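PDB 4Y2W: alanine racemase 1 from Caldanaerobacter subterraneus subsp. tengcongensis MB4, which belongs to the alanine racemase family of two-domain proteins, pairing an N-terminal TIM-type barrel with a C-terminal domain rich in beta strands. Local coordinates for residues A[227-240]-A[349-363]. The protein carries 1 engineered substitution. Sequence-based numbering, arbitrary orientation.
With PO4 (phosphate ion), chain C.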
loop_
_atom_site.group_PDB
_atom_site.type_symbol
_atom_site.label_atom_id
_atom_site.label_comp_id
_atom_site.label_asym_id
_atom_site.label_seq_id
_atom_site.Cartn_x
_atom_site.Cartn_y
_atom_site.Cartn_z
ATOM N N ILE A 227 -12.608 10.051 7.648
ATOM C CA ILE A 227 -13.131 8.714 7.345
ATOM C C ILE A 227 -14.650 8.700 7.169
ATOM O O ILE A 227 -15.176 7.979 6.321
ATOM C CB ILE A 227 -12.731 7.683 8.428
ATOM C CG1 ILE A 227 -13.117 6.258 8.007
ATOM C CG2 ILE A 227 -13.373 8.015 9.769
ATOM C CD1 ILE A 227 -12.560 5.832 6.666
ATOM N N ILE A 228 -15.346 9.511 7.956
ATOM C CA ILE A 228 -16.805 9.558 7.916
ATOM C C ILE A 228 -17.348 9.966 6.540
ATOM O O ILE A 228 -18.433 9.542 6.147
ATOM C CB ILE A 228 -17.352 10.481 9.028
ATOM C CG1 ILE A 228 -18.815 10.148 9.334
ATOM C CG2 ILE A 228 -17.167 11.950 8.663
ATOM C CD1 ILE A 228 -19.257 10.635 10.697
ATOM N N LEU A 229 -16.575 10.762 5.804
ATOM C CA LEU A 229 -16.928 11.124 4.433
ATOM C C LEU A 229 -16.901 9.919 3.485
ATOM O O LEU A 229 -17.451 9.987 2.381
ATOM C CB LEU A 229 -15.972 12.196 3.901
ATOM C CG LEU A 229 -15.947 13.554 4.610
ATOM C CD1 LEU A 229 -14.738 14.363 4.158
ATOM C CD2 LEU A 229 -17.235 14.328 4.367
ATOM N N PHE A 230 -16.265 8.825 3.912
ATOM C CA PHE A 230 -16.080 7.643 3.066
ATOM C C PHE A 230 -16.867 6.418 3.555
ATOM O O PHE A 230 -16.455 5.272 3.357
ATOM C CB PHE A 230 -14.577 7.365 2.923
ATOM C CG PHE A 230 -13.806 8.556 2.419
ATOM C CD1 PHE A 230 -13.829 8.894 1.069
ATOM C CD2 PHE A 230 -13.104 9.373 3.296
ATOM C CE1 PHE A 230 -13.145 10.006 0.602
ATOM C CE2 PHE A 230 -12.420 10.489 2.833
ATOM C CZ PHE A 230 -12.436 10.803 1.485
ATOM N N GLY A 231 -18.017 6.679 4.176
ATOM C CA GLY A 231 -19.003 5.645 4.477
ATOM C C GLY A 231 -18.678 4.732 5.641
ATOM O O GLY A 231 -19.176 3.610 5.699
ATOM N N ALA A 232 -17.854 5.203 6.571
ATOM C CA ALA A 232 -17.498 4.413 7.747
ATOM C C ALA A 232 -17.430 5.279 9.001
ATOM O O ALA A 232 -17.302 6.498 8.926
ATOM C CB ALA A 232 -16.169 3.708 7.520
ATOM N N TYR A 233 -17.523 4.632 10.156
ATOM C CA TYR A 233 -17.394 5.311 11.436
ATOM C C TYR A 233 -16.027 4.995 12.043
ATOM O O TYR A 233 -15.449 3.944 11.755
ATOM C CB TYR A 233 -18.521 4.883 12.377
ATOM C CG TYR A 233 -19.886 5.405 11.969
ATOM C CD1 TYR A 233 -20.236 6.732 12.196
ATOM C CD2 TYR A 233 -20.827 4.572 11.364
ATOM C CE1 TYR A 233 -21.482 7.218 11.828
ATOM C CE2 TYR A 233 -22.075 5.049 10.995
ATOM C CZ TYR A 233 -22.399 6.375 11.228
ATOM O OH TYR A 233 -23.635 6.869 10.870
ATOM N N PRO A 234 -15.500 5.907 12.882
ATOM C CA PRO A 234 -14.174 5.716 13.479
ATOM C C PRO A 234 -14.121 4.639 14.564
ATOM O O PRO A 234 -13.051 4.094 14.829
ATOM C CB PRO A 234 -13.855 7.091 14.077
ATOM C CG PRO A 234 -15.186 7.700 14.354
ATOM C CD PRO A 234 -16.114 7.185 13.294
ATOM N N SER A 235 -15.258 4.348 15.192
ATOM C CA SER A 235 -15.321 3.340 16.247
ATOM C C SER A 235 -16.763 2.876 16.452
ATOM O O SER A 235 -17.662 3.243 15.687
ATOM C CB SER A 235 -14.752 3.908 17.550
ATOM O OG SER A 235 -15.617 4.891 18.095
ATOM N N LYS A 236 -16.978 2.061 17.481
ATOM C CA LYS A 236 -18.314 1.589 17.821
ATOM C C LYS A 236 -19.007 2.462 18.872
ATOM O O LYS A 236 -20.210 2.318 19.085
ATOM C CB LYS A 236 -18.246 0.136 18.292
ATOM C CG LYS A 236 -17.652 -0.793 17.246
ATOM C CD LYS A 236 -17.834 -2.258 17.604
ATOM C CE LYS A 236 -17.521 -3.156 16.414
ATOM N NZ LYS A 236 -16.147 -2.943 15.876
ATOM N N ARG A 237 -18.262 3.369 19.510
ATOM C CA ARG A 237 -18.814 4.254 20.543
ATOM C C ARG A 237 -19.186 5.638 19.994
ATOM O O ARG A 237 -18.809 6.667 20.562
ATOM C CB ARG A 237 -17.823 4.418 21.702
ATOM C CG ARG A 237 -17.197 3.130 22.219
ATOM C CD ARG A 237 -16.765 3.278 23.674
ATOM N NE ARG A 237 -15.381 2.862 23.900
ATOM C CZ ARG A 237 -14.953 1.600 23.935
ATOM N NH1 ARG A 237 -15.794 0.583 23.748
ATOM N NH2 ARG A 237 -13.665 1.352 24.154
ATOM N N VAL A 238 -19.934 5.654 18.895
ATOM C CA VAL A 238 -20.417 6.895 18.291
ATOM C C VAL A 238 -21.910 6.752 18.009
ATOM O O VAL A 238 -22.411 5.639 17.854
ATOM C CB VAL A 238 -19.647 7.259 16.999
ATOM C CG1 VAL A 238 -18.167 7.441 17.297
ATOM C CG2 VAL A 238 -19.842 6.208 15.914
ATOM N N GLU A 239 -22.612 7.879 17.940
ATOM C CA GLU A 239 -24.077 7.874 17.891
ATOM C C GLU A 239 -24.661 7.415 16.545
ATOM O O GLU A 239 -25.709 6.763 16.521
ATOM C CB GLU A 239 -24.626 9.247 18.291
ATOM C CG GLU A 239 -24.276 9.620 19.726
ATOM C CD GLU A 239 -24.954 10.890 20.208
ATOM O OE1 GLU A 239 -25.537 11.620 19.380
ATOM O OE2 GLU A 239 -24.895 11.157 21.428
ATOM N N ARG A 240 -23.987 7.752 15.444
ATOM C CA ARG A 240 -24.382 7.306 14.097
ATOM C C ARG A 240 -25.745 7.850 13.665
ATOM O O ARG A 240 -26.534 7.141 13.034
ATOM C CB ARG A 240 -24.371 5.765 13.987
ATOM C CG ARG A 240 -23.065 5.109 14.421
ATOM C CD ARG A 240 -23.097 3.590 14.284
ATOM N NE ARG A 240 -21.782 3.002 14.569
ATOM C CZ ARG A 240 -21.121 2.144 13.786
ATOM N NH1 ARG A 240 -21.633 1.708 12.637
ATOM N NH2 ARG A 240 -19.926 1.700 14.170
ATOM N N GLU A 349 -15.832 -2.016 7.656
ATOM C CA GLU A 349 -15.746 -2.185 9.109
ATOM C C GLU A 349 -15.621 -3.660 9.508
ATOM O O GLU A 349 -14.850 -3.997 10.409
ATOM C CB GLU A 349 -16.947 -1.544 9.811
ATOM C CG GLU A 349 -16.749 -1.401 11.317
ATOM C CD GLU A 349 -17.862 -0.637 12.009
ATOM O OE1 GLU A 349 -17.752 -0.415 13.238
ATOM O OE2 GLU A 349 -18.844 -0.265 11.332
ATOM N N SER A 350 -16.379 -4.528 8.838
ATOM C CA SER A 350 -16.279 -5.972 9.066
ATOM C C SER A 350 -14.859 -6.477 8.814
ATOM O O SER A 350 -14.343 -7.291 9.581
ATOM C CB SER A 350 -17.252 -6.733 8.166
ATOM O OG SER A 350 -18.590 -6.384 8.448
ATOM N N MET A 351 -14.237 -5.990 7.740
ATOM C CA MET A 351 -12.864 -6.358 7.411
ATOM C C MET A 351 -11.887 -5.853 8.472
ATOM O O MET A 351 -10.999 -6.586 8.902
ATOM C CB MET A 351 -12.477 -5.820 6.034
ATOM C CG MET A 351 -11.040 -6.131 5.635
ATOM S SD MET A 351 -10.777 -6.212 3.853
ATOM C CE MET A 351 -11.505 -7.808 3.492
ATOM N N ALA A 352 -12.065 -4.603 8.894
ATOM C CA ALA A 352 -11.226 -3.995 9.931
ATOM C C ALA A 352 -11.289 -4.765 11.253
ATOM O O ALA A 352 -10.273 -4.932 11.931
ATOM C CB ALA A 352 -11.634 -2.548 10.151
ATOM N N ASP A 353 -12.483 -5.231 11.610
ATOM C CA ASP A 353 -12.674 -6.019 12.826
ATOM C C ASP A 353 -11.919 -7.341 12.743
ATOM O O ASP A 353 -11.165 -7.682 13.653
ATOM C CB ASP A 353 -14.161 -6.295 13.069
ATOM C CG ASP A 353 -14.961 -5.031 13.315
ATOM O OD1 ASP A 353 -14.356 -3.963 13.542
ATOM O OD2 ASP A 353 -16.208 -5.103 13.278
ATOM N N LYS A 354 -12.109 -8.063 11.642
ATOM C CA LYS A 354 -11.507 -9.386 11.456
ATOM C C LYS A 354 -9.982 -9.390 11.628
ATOM O O LYS A 354 -9.432 -10.330 12.196
ATOM C CB LYS A 354 -11.891 -9.958 10.081
ATOM C CG LYS A 354 -11.376 -11.369 9.793
ATOM C CD LYS A 354 -12.058 -12.443 10.635
ATOM C CE LYS A 354 -13.478 -12.732 10.170
ATOM N NZ LYS A 354 -14.020 -13.977 10.786
ATOM N N ILE A 355 -9.307 -8.345 11.151
ATOM C CA ILE A 355 -7.847 -8.237 11.323
ATOM C C ILE A 355 -7.432 -7.259 12.433
ATOM O O ILE A 355 -6.299 -6.779 12.449
ATOM C CB ILE A 355 -7.115 -7.905 9.995
ATOM C CG1 ILE A 355 -7.761 -6.717 9.272
ATOM C CG2 ILE A 355 -7.103 -9.126 9.089
ATOM C CD1 ILE A 355 -6.848 -6.038 8.272
ATOM N N GLU A 356 -8.347 -6.993 13.367
ATOM C CA GLU A 356 -8.052 -6.230 14.581
ATOM C C GLU A 356 -7.461 -4.851 14.270
ATOM O O GLU A 356 -6.363 -4.508 14.726
ATOM C CB GLU A 356 -7.096 -7.010 15.491
ATOM C CG GLU A 356 -7.431 -8.479 15.687
ATOM C CD GLU A 356 -6.303 -9.217 16.380
ATOM O OE1 GLU A 356 -5.583 -9.991 15.710
ATOM O OE2 GLU A 356 -6.118 -8.998 17.594
ATOM N N THR A 357 -8.192 -4.072 13.481
ATOM C CA THR A 357 -7.789 -2.707 13.167
ATOM C C THR A 357 -9.032 -1.845 12.940
ATOM O O THR A 357 -10.132 -2.219 13.345
ATOM C CB THR A 357 -6.835 -2.669 11.951
ATOM O OG1 THR A 357 -6.322 -1.343 11.780
ATOM C CG2 THR A 357 -7.544 -3.108 10.671
ATOM N N ILE A 358 -8.848 -0.693 12.303
ATOM C CA ILE A 358 -9.936 0.250 12.055
ATOM C C ILE A 358 -10.038 0.537 10.558
ATOM O O ILE A 358 -9.051 0.381 9.839
ATOM C CB ILE A 358 -9.740 1.567 12.841
ATOM C CG1 ILE A 358 -8.310 2.104 12.677
ATOM C CG2 ILE A 358 -10.052 1.346 14.313
ATOM C CD1 ILE A 358 -8.095 3.478 13.272
ATOM N N PRO A 359 -11.231 0.960 10.084
ATOM C CA PRO A 359 -11.482 1.193 8.657
ATOM C C PRO A 359 -10.429 2.024 7.927
ATOM O O PRO A 359 -10.208 1.816 6.736
ATOM C CB PRO A 359 -12.816 1.937 8.659
ATOM C CG PRO A 359 -13.519 1.424 9.865
ATOM C CD PRO A 359 -12.449 1.182 10.889
ATOM N N GLN A 360 -9.789 2.957 8.625
ATOM C CA GLN A 360 -8.798 3.821 7.995
ATOM C C GLN A 360 -7.603 3.032 7.454
ATOM O O GLN A 360 -7.163 3.286 6.335
ATOM C CB GLN A 360 -8.330 4.914 8.957
ATOM C CG GLN A 360 -9.398 5.954 9.281
ATOM C CD GLN A 360 -10.079 5.735 10.624
ATOM O OE1 GLN A 360 -10.354 4.606 11.022
ATOM N NE2 GLN A 360 -10.353 6.824 11.327
ATOM N N GLU A 361 -7.090 2.079 8.234
ATOM C CA GLU A 361 -5.931 1.287 7.801
ATOM C C GLU A 361 -6.261 0.333 6.646
ATOM O O GLU A 361 -5.411 0.080 5.789
ATOM C CB GLU A 361 -5.321 0.500 8.962
ATOM C CG GLU A 361 -3.989 -0.157 8.608
ATOM C CD GLU A 361 -3.331 -0.863 9.779
ATOM O OE1 GLU A 361 -4.036 -1.518 10.579
ATOM O OE2 GLU A 361 -2.093 -0.777 9.892
ATOM N N VAL A 362 -7.488 -0.189 6.626
ATOM C CA VAL A 362 -7.925 -1.083 5.557
ATOM C C VAL A 362 -7.935 -0.344 4.216
ATOM O O VAL A 362 -7.382 -0.831 3.230
ATOM C CB VAL A 362 -9.320 -1.677 5.844
ATOM C CG1 VAL A 362 -9.840 -2.457 4.639
ATOM C CG2 VAL A 362 -9.272 -2.569 7.078
ATOM N N PHE A 363 -8.560 0.829 4.190
ATOM C CA PHE A 363 -8.578 1.671 2.997
ATOM C C PHE A 363 -7.167 2.033 2.528
ATOM O O PHE A 363 -6.881 2.007 1.327
ATOM C CB PHE A 363 -9.370 2.961 3.245
ATOM C CG PHE A 363 -10.871 2.804 3.143
ATOM C CD1 PHE A 363 -11.458 2.109 2.083
ATOM C CD2 PHE A 363 -11.706 3.400 4.084
ATOM C CE1 PHE A 363 -12.839 1.987 1.988
ATOM C CE2 PHE A 363 -13.086 3.286 3.986
ATOM C CZ PHE A 363 -13.653 2.579 2.938
HETATM P P PO4 C . -11.123 11.435 11.232
HETATM O O1 PO4 C . -12.607 11.448 10.941
HETATM O O2 PO4 C . -10.875 11.025 12.668
HETATM O O3 PO4 C . -10.557 12.818 11.003
HETATM O O4 PO4 C . -10.442 10.444 10.313
#
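The loop that leaves the last barrel strand, 222-224, packs here on two short helices of the C-terminal domain. I227 meets Q360 and F363. Its CG1 lies anti to the backbone N (chi1 -172°), pointing to the helix, and the second torsion then turns CD1 to the edge of the F363 ring, in the ring plane, 3.6 Å from F363 CD2. I227 CB and CG1 lie against Q360 CG, the isoleucine roughly perpendicular to the glutamine. Further along the loop, P359 CB touches A232 CB at 4.0 Å, and P359 CG approaches Y233 O at 3.7 Å. The side chains that meet here are mostly apolar, and I227, A232, P359 and F363 are buried.

Toward solvent the contact turns to charge. R240 and E349 reach out to meet each other, their guanidinium and carboxylate planes only 17° apart. R240 NH2 donates a hydrogen bond, part of a salt bridge, to the syn lone pair of E349 OE1 at 3.2 Å, in the guanidinium plane. R240 NH2 also hydrogen-bonds S235 O within the loop, at 3.1 Å but tilted from both planes. The Y233 ring backs the arginine: R240 CG sits over the ring centre, 3.4 Å above its plane. K236 bends at chi4 (57°) and places NZ 3.1 Å from D353 OD1, above the carboxylate plane; its hydrogen bond to D353 OD2 is weak, and its salt bridge to E349 is long. K236, R240, E349 and D353 form one salt-bridge network.

A phosphate ion, probably from the crystallisation liquor, accepts a weak hydrogen bond from I227 N. Q360 belongs to a pocket holding alanine, together with K40, Y44, R138 and H168, and packs on Y287 of the second subunit. The contact is thus interdomain packing beside that pocket, where the loop after the last TIM-barrel strand meets helices 348-354 and 359-365 of the alanine racemase fold.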